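Local coordinates for pyruvate kinase (Pyrobaculum aerophilum, PDB 3QTG), which catalyses the last step of glycolysis, moving a phosphoryl group from phosphoenolpyruvate to ADP to give pyruvate and ATP, at residues D40-V45 with A333-L338; D130-L135 with D149-V154; E430-L435 with S456-L461; P353-S358 with F362-V367. All coordinates share one frame; numbering follows the deposited sequence.

Contact 1: residues D40-V45 with A333-L338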
loop_
_atom_site.group_PDB
_atom_site.type_symbol
_atom_site.label_atom_id
_atom_site.label_comp_id
_atom_site.label_asym_id
_atom_site.label_seq_id
_atom_site.Cartn_x
_atom_site.Cartn_y
_atom_site.Cartn_z
ATOM N N ASP A 40 9.314 41.951 11.255
ATOM C CA ASP A 40 8.255 41.150 11.872
ATOM C C ASP A 40 7.668 40.141 10.889
ATOM O O ASP A 40 7.022 39.175 11.284
ATOM C CB ASP A 40 7.117 42.049 12.360
ATOM C CG ASP A 40 7.393 42.690 13.726
ATOM O OD1 ASP A 40 8.446 42.422 14.372
ATOM O OD2 ASP A 40 6.522 43.483 14.152
ATOM N N LEU A 41 7.883 40.389 9.607
ATOM C CA LEU A 41 7.285 39.584 8.562
ATOM C C LEU A 41 8.289 38.675 7.860
ATOM O O LEU A 41 7.943 38.031 6.864
ATOM C CB LEU A 41 6.542 40.475 7.545
ATOM C CG LEU A 41 5.190 41.019 8.028
ATOM C CD1 LEU A 41 4.728 42.230 7.204
ATOM C CD2 LEU A 41 4.114 39.932 8.036
ATOM N N VAL A 42 9.524 38.640 8.361
ATOM C CA VAL A 42 10.564 37.776 7.783
ATOM C C VAL A 42 11.132 36.806 8.817
ATOM O O VAL A 42 11.011 37.025 10.033
ATOM C CB VAL A 42 11.704 38.574 7.036
ATOM C CG1 VAL A 42 11.110 39.643 6.155
ATOM C CG2 VAL A 42 12.732 39.203 8.025
ATOM N N ASP A 43 11.713 35.715 8.321
ATOM C CA ASP A 43 12.373 34.728 9.168
ATOM C C ASP A 43 13.873 34.779 8.972
ATOM O O ASP A 43 14.630 34.178 9.736
ATOM C CB ASP A 43 11.840 33.317 8.882
ATOM C CG ASP A 43 10.328 33.223 9.044
ATOM O OD1 ASP A 43 9.818 33.291 10.185
ATOM O OD2 ASP A 43 9.630 33.090 8.031
ATOM N N GLY A 44 14.292 35.485 7.926
ATOM C CA GLY A 44 15.699 35.622 7.590
ATOM C C GLY A 44 15.926 36.726 6.590
ATOM O O GLY A 44 14.993 37.187 5.941
ATOM N N VAL A 45 17.173 37.156 6.467
ATOM C CA VAL A 45 17.519 38.255 5.572
ATOM C C VAL A 45 18.690 37.822 4.728
ATOM O O VAL A 45 19.539 37.054 5.191
ATOM C CB VAL A 45 17.862 39.621 6.313
ATOM C CG1 VAL A 45 16.702 40.093 7.196
ATOM C CG2 VAL A 45 19.149 39.515 7.109
ATOM N N ALA A 333 5.057 46.104 1.467
ATOM C CA ALA A 333 3.925 45.430 0.835
ATOM C C ALA A 333 4.337 44.053 0.322
ATOM O O ALA A 333 3.560 43.113 0.387
ATOM C CB ALA A 333 3.372 46.265 -0.303
ATOM N N ALA A 334 5.569 43.957 -0.173
ATOM C CA ALA A 334 6.106 42.725 -0.745
ATOM C C ALA A 334 6.207 41.603 0.289
ATOM O O ALA A 334 5.693 40.518 0.043
ATOM C CB ALA A 334 7.444 42.977 -1.424
ATOM N N VAL A 335 6.816 41.873 1.449
ATOM C CA VAL A 335 6.881 40.870 2.527
ATOM C C VAL A 335 5.528 40.591 3.170
ATOM O O VAL A 335 5.266 39.473 3.652
ATOM C CB VAL A 335 7.951 41.186 3.616
ATOM C CG1 VAL A 335 9.355 41.206 3.004
ATOM C CG2 VAL A 335 7.647 42.479 4.377
ATOM N N SER A 336 4.668 41.607 3.167
ATOM C CA SER A 336 3.340 41.488 3.734
ATOM C C SER A 336 2.500 40.548 2.872
ATOM O O SER A 336 1.869 39.639 3.395
ATOM C CB SER A 336 2.699 42.870 3.869
ATOM O OG SER A 336 1.426 42.781 4.478
ATOM N N TRP A 337 2.534 40.738 1.554
ATOM C CA TRP A 337 1.855 39.838 0.616
ATOM C C TRP A 337 2.423 38.412 0.576
ATOM O O TRP A 337 1.659 37.453 0.462
ATOM C CB TRP A 337 1.820 40.442 -0.781
ATOM C CG TRP A 337 0.595 41.253 -0.999
ATOM C CD1 TRP A 337 0.486 42.620 -0.948
ATOM C CD2 TRP A 337 -0.716 40.757 -1.280
ATOM N NE1 TRP A 337 -0.804 42.997 -1.192
ATOM C CE2 TRP A 337 -1.568 41.880 -1.397
ATOM C CE3 TRP A 337 -1.253 39.474 -1.458
ATOM C CZ2 TRP A 337 -2.935 41.761 -1.685
ATOM C CZ3 TRP A 337 -2.618 39.353 -1.735
ATOM C CH2 TRP A 337 -3.442 40.493 -1.846
ATOM N N LEU A 338 3.749 38.278 0.684
ATOM C CA LEU A 338 4.383 36.954 0.816
ATOM C C LEU A 338 3.791 36.130 1.975
ATOM O O LEU A 338 3.339 34.989 1.795
ATOM C CB LEU A 338 5.900 37.082 0.999
ATOM C CG LEU A 338 6.603 35.721 1.011
ATOM C CD1 LEU A 338 6.236 34.868 -0.248
ATOM C CD2 LEU A 338 8.120 35.866 1.156
HETATM O O HOH W 1 7.485 37.714 4.057
#

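Contact 2: residues D130-L135 with D149-V154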
loop_
_atom_site.group_PDB
_atom_site.type_symbol
_atom_site.label_atom_id
_atom_site.label_comp_id
_atom_site.label_asym_id
_atom_site.label_seq_id
_atom_site.Cartn_x
_atom_site.Cartn_y
_atom_site.Cartn_z
ATOM N N ASP A 130 25.507 28.628 -30.936
ATOM C CA ASP A 130 25.245 29.048 -29.560
ATOM C C ASP A 130 24.762 30.473 -29.574
ATOM O O ASP A 130 25.076 31.220 -30.505
ATOM C CB ASP A 130 26.508 28.992 -28.695
ATOM C CG ASP A 130 26.746 27.629 -28.092
ATOM O OD1 ASP A 130 25.756 26.877 -27.886
ATOM O OD2 ASP A 130 27.923 27.312 -27.822
ATOM N N VAL A 131 24.045 30.854 -28.522
ATOM C CA VAL A 131 23.544 32.214 -28.352
ATOM C C VAL A 131 24.238 32.888 -27.151
ATOM O O VAL A 131 24.266 32.351 -26.030
ATOM C CB VAL A 131 22.016 32.231 -28.159
ATOM C CG1 VAL A 131 21.504 33.648 -27.917
ATOM C CG2 VAL A 131 21.298 31.544 -29.377
ATOM N N ILE A 132 24.797 34.065 -27.417
ATOM C CA ILE A 132 25.531 34.830 -26.440
ATOM C C ILE A 132 24.586 35.874 -25.851
ATOM O O ILE A 132 23.875 36.541 -26.586
ATOM C CB ILE A 132 26.748 35.506 -27.105
ATOM C CG1 ILE A 132 27.799 34.451 -27.481
ATOM C CG2 ILE A 132 27.343 36.592 -26.198
ATOM C CD1 ILE A 132 28.741 34.961 -28.513
ATOM N N LEU A 133 24.584 36.011 -24.531
ATOM C CA LEU A 133 23.645 36.899 -23.851
ATOM C C LEU A 133 24.343 38.026 -23.119
ATOM O O LEU A 133 25.205 37.803 -22.282
ATOM C CB LEU A 133 22.787 36.120 -22.841
ATOM C CG LEU A 133 22.004 34.912 -23.350
ATOM C CD1 LEU A 133 21.438 34.127 -22.145
ATOM C CD2 LEU A 133 20.902 35.407 -24.294
ATOM N N MET A 134 23.912 39.234 -23.418
ATOM C CA MET A 134 24.482 40.425 -22.856
ATOM C C MET A 134 23.324 41.301 -22.446
ATOM O O MET A 134 22.211 41.141 -22.947
ATOM C CB MET A 134 25.309 41.140 -23.915
ATOM C CG MET A 134 26.272 40.204 -24.639
ATOM S SD MET A 134 27.887 40.920 -24.837
ATOM C CE MET A 134 27.872 41.180 -26.584
ATOM N N LEU A 135 23.586 42.240 -21.551
ATOM C CA LEU A 135 22.560 43.172 -21.115
ATOM C C LEU A 135 21.444 42.362 -20.436
ATOM O O LEU A 135 20.260 42.533 -20.733
ATOM C CB LEU A 135 22.067 44.004 -22.318
ATOM C CG LEU A 135 22.905 45.210 -22.805
ATOM C CD1 LEU A 135 24.411 45.096 -22.543
ATOM C CD2 LEU A 135 22.638 45.561 -24.276
ATOM N N ASP A 149 41.281 32.184 -30.954
ATOM C CA ASP A 149 40.832 32.934 -29.780
ATOM C C ASP A 149 39.855 34.030 -30.232
ATOM O O ASP A 149 39.994 35.198 -29.884
ATOM C CB ASP A 149 42.058 33.515 -29.059
ATOM C CG ASP A 149 42.909 32.443 -28.391
ATOM O OD1 ASP A 149 42.345 31.531 -27.722
ATOM O OD2 ASP A 149 44.154 32.517 -28.512
ATOM N N TRP A 150 38.877 33.636 -31.043
ATOM C CA TRP A 150 37.900 34.589 -31.567
ATOM C C TRP A 150 36.566 33.936 -31.961
ATOM O O TRP A 150 36.483 32.734 -32.179
ATOM C CB TRP A 150 38.482 35.412 -32.724
ATOM C CG TRP A 150 38.795 34.616 -33.938
ATOM C CD1 TRP A 150 40.013 34.092 -34.289
ATOM C CD2 TRP A 150 37.882 34.251 -34.988
ATOM N NE1 TRP A 150 39.914 33.423 -35.494
ATOM C CE2 TRP A 150 38.620 33.497 -35.940
ATOM C CE3 TRP A 150 36.517 34.489 -35.218
ATOM C CZ2 TRP A 150 38.036 32.978 -37.099
ATOM C CZ3 TRP A 150 35.935 33.973 -36.357
ATOM C CH2 TRP A 150 36.698 33.229 -37.298
ATOM N N ILE A 151 35.547 34.781 -32.072
ATOM C CA ILE A 151 34.189 34.391 -32.363
ATOM C C ILE A 151 33.542 35.485 -33.210
ATOM O O ILE A 151 33.791 36.663 -33.004
ATOM C CB ILE A 151 33.427 34.168 -31.007
ATOM C CG1 ILE A 151 33.502 32.702 -30.602
ATOM C CG2 ILE A 151 31.984 34.668 -31.028
ATOM C CD1 ILE A 151 33.919 32.540 -29.135
ATOM N N GLU A 152 32.725 35.085 -34.177
ATOM C CA GLU A 152 31.805 35.992 -34.821
ATOM C C GLU A 152 30.368 35.595 -34.474
ATOM O O GLU A 152 30.044 34.407 -34.410
ATOM C CB GLU A 152 32.029 35.984 -36.343
ATOM C CG GLU A 152 33.393 36.608 -36.765
ATOM C CD GLU A 152 33.715 36.389 -38.241
ATOM O OE1 GLU A 152 33.155 35.447 -38.863
ATOM O OE2 GLU A 152 34.529 37.168 -38.785
ATOM N N ALA A 153 29.511 36.593 -34.277
ATOM C CA ALA A 153 28.115 36.365 -33.928
ATOM C C ALA A 153 27.206 37.454 -34.505
ATOM O O ALA A 153 27.601 38.605 -34.616
ATOM C CB ALA A 153 27.967 36.262 -32.416
ATOM N N VAL A 154 25.992 37.093 -34.889
ATOM C CA VAL A 154 25.073 38.052 -35.497
ATOM C C VAL A 154 24.127 38.558 -34.428
ATOM O O VAL A 154 23.466 37.754 -33.750
ATOM C CB VAL A 154 24.251 37.410 -36.669
ATOM C CG1 VAL A 154 23.119 38.339 -37.144
ATOM C CG2 VAL A 154 25.161 37.056 -37.835
#

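Contact 3: residues E430-L435 with S456-L461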
loop_
_atom_site.group_PDB
_atom_site.type_symbol
_atom_site.label_atom_id
_atom_site.label_comp_id
_atom_site.label_asym_id
_atom_site.label_seq_id
_atom_site.Cartn_x
_atom_site.Cartn_y
_atom_site.Cartn_z
ATOM N N GLU A 430 16.978 18.749 31.471
ATOM C CA GLU A 430 16.568 20.058 31.997
ATOM C C GLU A 430 16.044 20.967 30.862
ATOM O O GLU A 430 15.023 21.652 31.010
ATOM C CB GLU A 430 17.730 20.696 32.773
ATOM C CG GLU A 430 17.632 22.205 33.020
ATOM C CD GLU A 430 18.871 22.782 33.720
ATOM O OE1 GLU A 430 19.252 22.248 34.797
ATOM O OE2 GLU A 430 19.455 23.771 33.208
ATOM N N GLY A 431 16.731 20.939 29.720
ATOM C CA GLY A 431 16.283 21.662 28.547
ATOM C C GLY A 431 14.887 21.275 28.100
ATOM O O GLY A 431 14.034 22.139 27.886
ATOM N N LEU A 432 14.647 19.970 27.971
ATOM C CA LEU A 432 13.326 19.481 27.541
ATOM C C LEU A 432 12.206 19.871 28.515
ATOM O O LEU A 432 11.105 20.217 28.090
ATOM C CB LEU A 432 13.334 17.968 27.275
ATOM C CG LEU A 432 12.154 17.457 26.425
ATOM C CD1 LEU A 432 12.164 18.032 24.983
ATOM C CD2 LEU A 432 12.093 15.923 26.405
ATOM N N GLU A 433 12.481 19.820 29.815
ATOM C CA GLU A 433 11.449 20.149 30.793
ATOM C C GLU A 433 11.113 21.645 30.793
ATOM O O GLU A 433 9.947 21.991 30.918
ATOM C CB GLU A 433 11.764 19.592 32.193
ATOM C CG GLU A 433 11.948 18.047 32.248
ATOM C CD GLU A 433 10.728 17.206 31.744
ATOM O OE1 GLU A 433 9.576 17.446 32.196
ATOM O OE2 GLU A 433 10.937 16.286 30.901
ATOM N N LYS A 434 12.110 22.517 30.606
ATOM C CA LYS A 434 11.858 23.952 30.354
ATOM C C LYS A 434 11.042 24.222 29.092
ATOM O O LYS A 434 10.165 25.088 29.086
ATOM C CB LYS A 434 13.161 24.742 30.248
ATOM C CG LYS A 434 13.962 24.841 31.524
ATOM C CD LYS A 434 15.322 25.435 31.198
ATOM C CE LYS A 434 16.260 25.425 32.395
ATOM N NZ LYS A 434 15.922 26.506 33.358
ATOM N N LEU A 435 11.355 23.504 28.011
ATOM C CA LEU A 435 10.570 23.590 26.773
ATOM C C LEU A 435 9.133 23.074 26.950
ATOM O O LEU A 435 8.202 23.675 26.439
ATOM C CB LEU A 435 11.285 22.877 25.605
ATOM C CG LEU A 435 10.687 22.929 24.183
ATOM C CD1 LEU A 435 10.691 24.352 23.600
ATOM C CD2 LEU A 435 11.439 21.967 23.254
ATOM N N SER A 456 15.001 10.320 24.171
ATOM C CA SER A 456 13.912 10.427 25.125
ATOM C C SER A 456 12.704 11.030 24.442
ATOM O O SER A 456 12.846 11.930 23.633
ATOM C CB SER A 456 14.332 11.275 26.329
ATOM O OG SER A 456 13.295 11.303 27.308
ATOM N N VAL A 457 11.520 10.501 24.738
ATOM C CA VAL A 457 10.264 11.023 24.189
ATOM C C VAL A 457 9.308 11.143 25.368
ATOM O O VAL A 457 9.172 10.189 26.140
ATOM C CB VAL A 457 9.639 10.056 23.126
ATOM C CG1 VAL A 457 8.484 10.710 22.371
ATOM C CG2 VAL A 457 10.713 9.532 22.125
ATOM N N LYS A 458 8.679 12.308 25.522
ATOM C CA LYS A 458 7.567 12.508 26.472
ATOM C C LYS A 458 6.321 12.766 25.634
ATOM O O LYS A 458 6.304 13.671 24.819
ATOM C CB LYS A 458 7.790 13.713 27.401
ATOM C CG LYS A 458 9.035 13.697 28.281
ATOM C CD LYS A 458 8.986 12.549 29.280
ATOM C CE LYS A 458 9.834 12.874 30.513
ATOM N NZ LYS A 458 10.509 11.657 31.027
ATOM N N VAL A 459 5.290 11.958 25.808
ATOM C CA VAL A 459 4.089 12.088 24.981
ATOM C C VAL A 459 2.896 12.418 25.886
ATOM O O VAL A 459 2.622 11.686 26.825
ATOM C CB VAL A 459 3.792 10.800 24.149
ATOM C CG1 VAL A 459 2.559 11.002 23.272
ATOM C CG2 VAL A 459 4.994 10.398 23.295
ATOM N N LYS A 460 2.228 13.543 25.636
ATOM C CA LYS A 460 0.940 13.778 26.267
ATOM C C LYS A 460 -0.154 13.753 25.199
ATOM O O LYS A 460 -0.140 14.559 24.261
ATOM C CB LYS A 460 0.904 15.066 27.088
ATOM C CG LYS A 460 -0.272 15.037 28.062
ATOM C CD LYS A 460 -0.092 15.930 29.263
ATOM C CE LYS A 460 -1.182 15.612 30.285
ATOM N NZ LYS A 460 -1.065 16.484 31.494
ATOM N N LEU A 461 -1.065 12.799 25.336
ATOM C CA LEU A 461 -2.069 12.528 24.316
ATOM C C LEU A 461 -3.292 13.439 24.466
ATOM O O LEU A 461 -3.416 14.232 25.421
ATOM C CB LEU A 461 -2.490 11.046 24.342
ATOM C CG LEU A 461 -1.423 9.944 24.250
ATOM C CD1 LEU A 461 -1.953 8.604 24.689
ATOM C CD2 LEU A 461 -0.885 9.823 22.849
ATOM O OXT LEU A 461 -4.202 13.413 23.616
#

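Contact 4: residues P353-S358 with F362-V367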
loop_
_atom_site.group_PDB
_atom_site.type_symbol
_atom_site.label_atom_id
_atom_site.label_comp_id
_atom_site.label_asym_id
_atom_site.label_seq_id
_atom_site.Cartn_x
_atom_site.Cartn_y
_atom_site.Cartn_z
ATOM N N PRO A 353 11.957 11.942 2.377
ATOM C CA PRO A 353 13.390 11.673 2.287
ATOM C C PRO A 353 13.743 10.186 2.422
ATOM O O PRO A 353 13.005 9.419 3.039
ATOM C CB PRO A 353 13.990 12.468 3.451
ATOM C CG PRO A 353 12.895 12.795 4.333
ATOM C CD PRO A 353 11.583 12.635 3.620
ATOM N N LEU A 354 14.867 9.807 1.828
ATOM C CA LEU A 354 15.480 8.503 2.021
ATOM C C LEU A 354 15.835 8.276 3.489
ATOM O O LEU A 354 16.259 9.204 4.195
ATOM C CB LEU A 354 16.751 8.381 1.167
ATOM C CG LEU A 354 16.516 8.388 -0.346
ATOM C CD1 LEU A 354 17.823 8.317 -1.102
ATOM C CD2 LEU A 354 15.605 7.219 -0.737
ATOM N N LEU A 355 15.640 7.036 3.940
ATOM C CA LEU A 355 16.013 6.630 5.291
ATOM C C LEU A 355 17.401 6.029 5.174
ATOM O O LEU A 355 17.586 4.997 4.523
ATOM C CB LEU A 355 15.019 5.599 5.851
ATOM C CG LEU A 355 13.562 6.042 6.006
ATOM C CD1 LEU A 355 12.637 4.852 6.184
ATOM C CD2 LEU A 355 13.418 7.019 7.167
ATOM N N GLN A 356 18.378 6.671 5.785
ATOM C CA GLN A 356 19.748 6.208 5.630
ATOM C C GLN A 356 20.358 5.679 6.929
ATOM O O GLN A 356 21.422 5.060 6.910
ATOM C CB GLN A 356 20.608 7.278 4.958
ATOM C CG GLN A 356 20.312 7.363 3.441
ATOM C CD GLN A 356 20.958 8.552 2.752
ATOM O OE1 GLN A 356 20.750 9.706 3.148
ATOM N NE2 GLN A 356 21.735 8.278 1.695
ATOM N N ASN A 357 19.663 5.894 8.048
ATOM C CA ASN A 357 20.061 5.276 9.309
ATOM C C ASN A 357 18.912 5.101 10.299
ATOM O O ASN A 357 17.742 5.361 9.979
ATOM C CB ASN A 357 21.256 6.018 9.946
ATOM C CG ASN A 357 20.989 7.500 10.144
ATOM O OD1 ASN A 357 19.931 7.902 10.653
ATOM N ND2 ASN A 357 21.952 8.326 9.740
ATOM N N SER A 358 19.271 4.649 11.494
ATOM C CA SER A 358 18.341 4.411 12.579
ATOM C C SER A 358 17.727 5.703 13.077
ATOM O O SER A 358 16.568 5.734 13.460
ATOM C CB SER A 358 19.069 3.736 13.742
ATOM O OG SER A 358 18.766 2.368 13.738
ATOM N N PHE A 362 13.807 6.695 13.514
ATOM C CA PHE A 362 13.289 7.302 14.753
ATOM C C PHE A 362 12.506 8.591 14.467
ATOM O O PHE A 362 11.356 8.740 14.918
ATOM C CB PHE A 362 14.430 7.581 15.743
ATOM C CG PHE A 362 14.007 8.316 17.005
ATOM C CD1 PHE A 362 13.411 7.635 18.055
ATOM C CD2 PHE A 362 14.239 9.679 17.143
ATOM C CE1 PHE A 362 13.049 8.294 19.224
ATOM C CE2 PHE A 362 13.885 10.357 18.292
ATOM C CZ PHE A 362 13.279 9.659 19.349
ATOM N N ALA A 363 13.122 9.513 13.717
ATOM C CA ALA A 363 12.510 10.836 13.451
ATOM C C ALA A 363 11.220 10.738 12.617
ATOM O O ALA A 363 10.211 11.352 12.949
ATOM C CB ALA A 363 13.515 11.792 12.816
ATOM N N LYS A 364 11.254 9.931 11.566
ATOM C CA LYS A 364 10.066 9.614 10.770
ATOM C C LYS A 364 8.924 9.059 11.639
ATOM O O LYS A 364 7.783 9.504 11.518
ATOM C CB LYS A 364 10.417 8.595 9.680
ATOM C CG LYS A 364 9.281 8.283 8.746
ATOM C CD LYS A 364 9.775 7.503 7.557
ATOM C CE LYS A 364 8.639 7.114 6.612
ATOM N NZ LYS A 364 7.890 5.916 7.166
ATOM N N GLY A 365 9.239 8.079 12.492
ATOM C CA GLY A 365 8.251 7.463 13.387
ATOM C C GLY A 365 7.634 8.473 14.335
ATOM O O GLY A 365 6.433 8.467 14.545
ATOM N N LEU A 366 8.460 9.361 14.883
ATOM C CA LEU A 366 7.981 10.502 15.675
ATOM C C LEU A 366 7.022 11.444 14.949
ATOM O O LEU A 366 5.983 11.839 15.499
ATOM C CB LEU A 366 9.149 11.304 16.229
ATOM C CG LEU A 366 9.271 11.284 17.744
ATOM C CD1 LEU A 366 9.254 9.837 18.315
ATOM C CD2 LEU A 366 10.525 12.020 18.106
ATOM N N VAL A 367 7.372 11.805 13.722
ATOM C CA VAL A 367 6.580 12.752 12.934
ATOM C C VAL A 367 5.196 12.146 12.614
ATOM O O VAL A 367 4.178 12.817 12.771
ATOM C CB VAL A 367 7.333 13.173 11.651
ATOM C CG1 VAL A 367 6.377 13.782 10.613
ATOM C CG2 VAL A 367 8.491 14.129 11.998
#

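Contact 1: residues D40-V45 with A333-L338
Between L41 and V335 the backbones come within 6.2 Å, CA to CA, where the loop 40-43 leading into the strand at G44 and V45 passes one flank of the helix holding 333-338. L41 does most of the touching. Its CB meets CG2 of V335 at 3.9 Å, and its CD1 reaches along the helix surface to lie 3.8 Å from the CA of S336. With CG of L41 anti to its own carbonyl carbon (chi1 -76°), the isobutyl group is carried onto the helix, CD1 lying near both V335 and S336. CB of S336 is the next atom of the serine to that methyl, 4.0 Å from CD1 of L41. V42 adds a second, smaller apolar touch, its CG1 packing on CG1 of V335 at 3.9 Å, so the two branches of V335 serve different neighbours. This is the seam where a TIM barrel closes: strand 44-48 is the second of eight, helix 331-343 follows the eighth, and strand 18-22 runs between strands 44-48 and 318-321. A21 of strand 18-22 touches both V42 and V335, while F38 and L321 also pack on V335. One water joins the two backbones, donating to O of L41 and to O of V335, each at 2.9 Å. On the far side of the helix, W337 packs against L263 of a second subunit.

Contact 2: residues D130-L135 with D149-V154
This is a small, buried apolar contact on one face of the mixed beta sheet of the domain inserted in the pyruvate kinase barrel, the B domain. Strands 131-134 and 150-155 are not direct neighbours in that sheet: strand 139-146 runs between them, antiparallel to both, so only side chains bridge the gap. The nearest alpha carbons, those of I132 and A153, are 8.1 Å apart. I132 reaches across, and its CD1 touches both residues opposite. Its CG1 branch stands anti to the carbonyl carbon (chi1 -70°) and is nearly extended beyond that (chi2 160°), which sends the terminal methyl toward the far strand. I151 and A153, two apart on their strand, both direct their side chains to this same side. F122 of helix 120-125 packs on I132 and on I151, and F104 adds to the cover of I151, giving a small hydrophobic core. The I132 side chain lies about 10 Å from that of K165, a probable ATP-binding residue. I132 and I151 meet at a slant, CD1 on CG2 at 4.1 Å, and the same CD1 lies 4.2 Å from CB of A153.

Contact 3: residues E430-L435 with S456-L461
In the C-terminal alpha/beta domain of pyruvate kinase, helices pack on both faces of the mixed sheet, and this contact joins one of them, 428-439, to strand 455-460, the last strand of the chain's own sheet. CA of L432 and CA of K458 are 9.1 Å apart, and side chains make the contact. L432 points at the strand and brings CD2 to 4.2 Å from CG of K458, so the leucine rests on the aliphatic root of the lysine. E433 starts out alongside the strand, and the bend at chi2 (-58°) turns its carboxylate toward K458. There OE2 lies 3.6 Å from CE of K458, beside the methylene rather than the ammonium group. The two side chains cross at about a right angle, and OE2 of E433 remains 4.7 Å from NZ of K458, near enough for the opposite charges to attract but not a salt bridge. OE2 is buried by the contact and has no hydrogen-bonding partner in the model; the nearby lysine charge may ease the burial in part. Along the strand, S456 to V459 pair antiparallel with a strand of the third subunit, continuing the sheet across the interface; S456 OG bonds to NZ of K458 of that subunit. Within the chain, strand 444-448 lies beside strand 455-460, its Y448 touching L432, while helix 358-373 packs on the other face through V457.

Contact 4: residues P353-S358 with F362-V367
L355 and K364 cross at about a right angle, the branched end of the leucine set against the aliphatic shaft of the lysine. Both L355 methyls face CD of K364, CD2 at 3.7 Å and CD1 at 4.1 Å, so the leucine straddles a single methylene. The lysine leaves the helix with CG anti to the backbone N (chi1 -176°) and stays extended until it turns at chi4 (-79°), which leaves its middle carbons for the leucine while NZ reaches a weak, long ion pair with E368. F393 packs on both side chains. F362 faces elsewhere: its CB lies 3.6 Å from O of S358, but its ring leads away, meeting H455 edge-to-face and packing on V459 of the third subunit. What ties F362 to the other segment is its backbone N, which donates to O of S358 at 2.9 Å, nearly straight at 165°. That is a regular i to i+4 helix bond in the first turn of helix 358-373. N357 sits just before it, its OD1 accepting from N of D360, which makes the whole an N-capped helix start, with the incoming loop folded back along the first turns at the entry to the C-terminal domain.

Overall arrangement
Along the chain, contact 1 brings the loop before the second barrel strand against the helix after the eighth, closing a chain loop of 287 residues, and contact 2 is nested inside that loop, in the inserted domain; contact 4 and then contact 3 follow in the C-terminal domain. Contacts 2 and 3 lie farthest apart, their centres 63 Å from each other on opposite sides of the chain's centre, with contact 1 roughly 40 and 32 Å from them. Contacts 3 and 4 are 20 Å apart and touch, V457 packing on F362 and L366 of helix 358-373. Both also reach the third subunit, whereas contact 1 meets the second through W337, so the barrel and C-terminal domains both take part in building the tetramer.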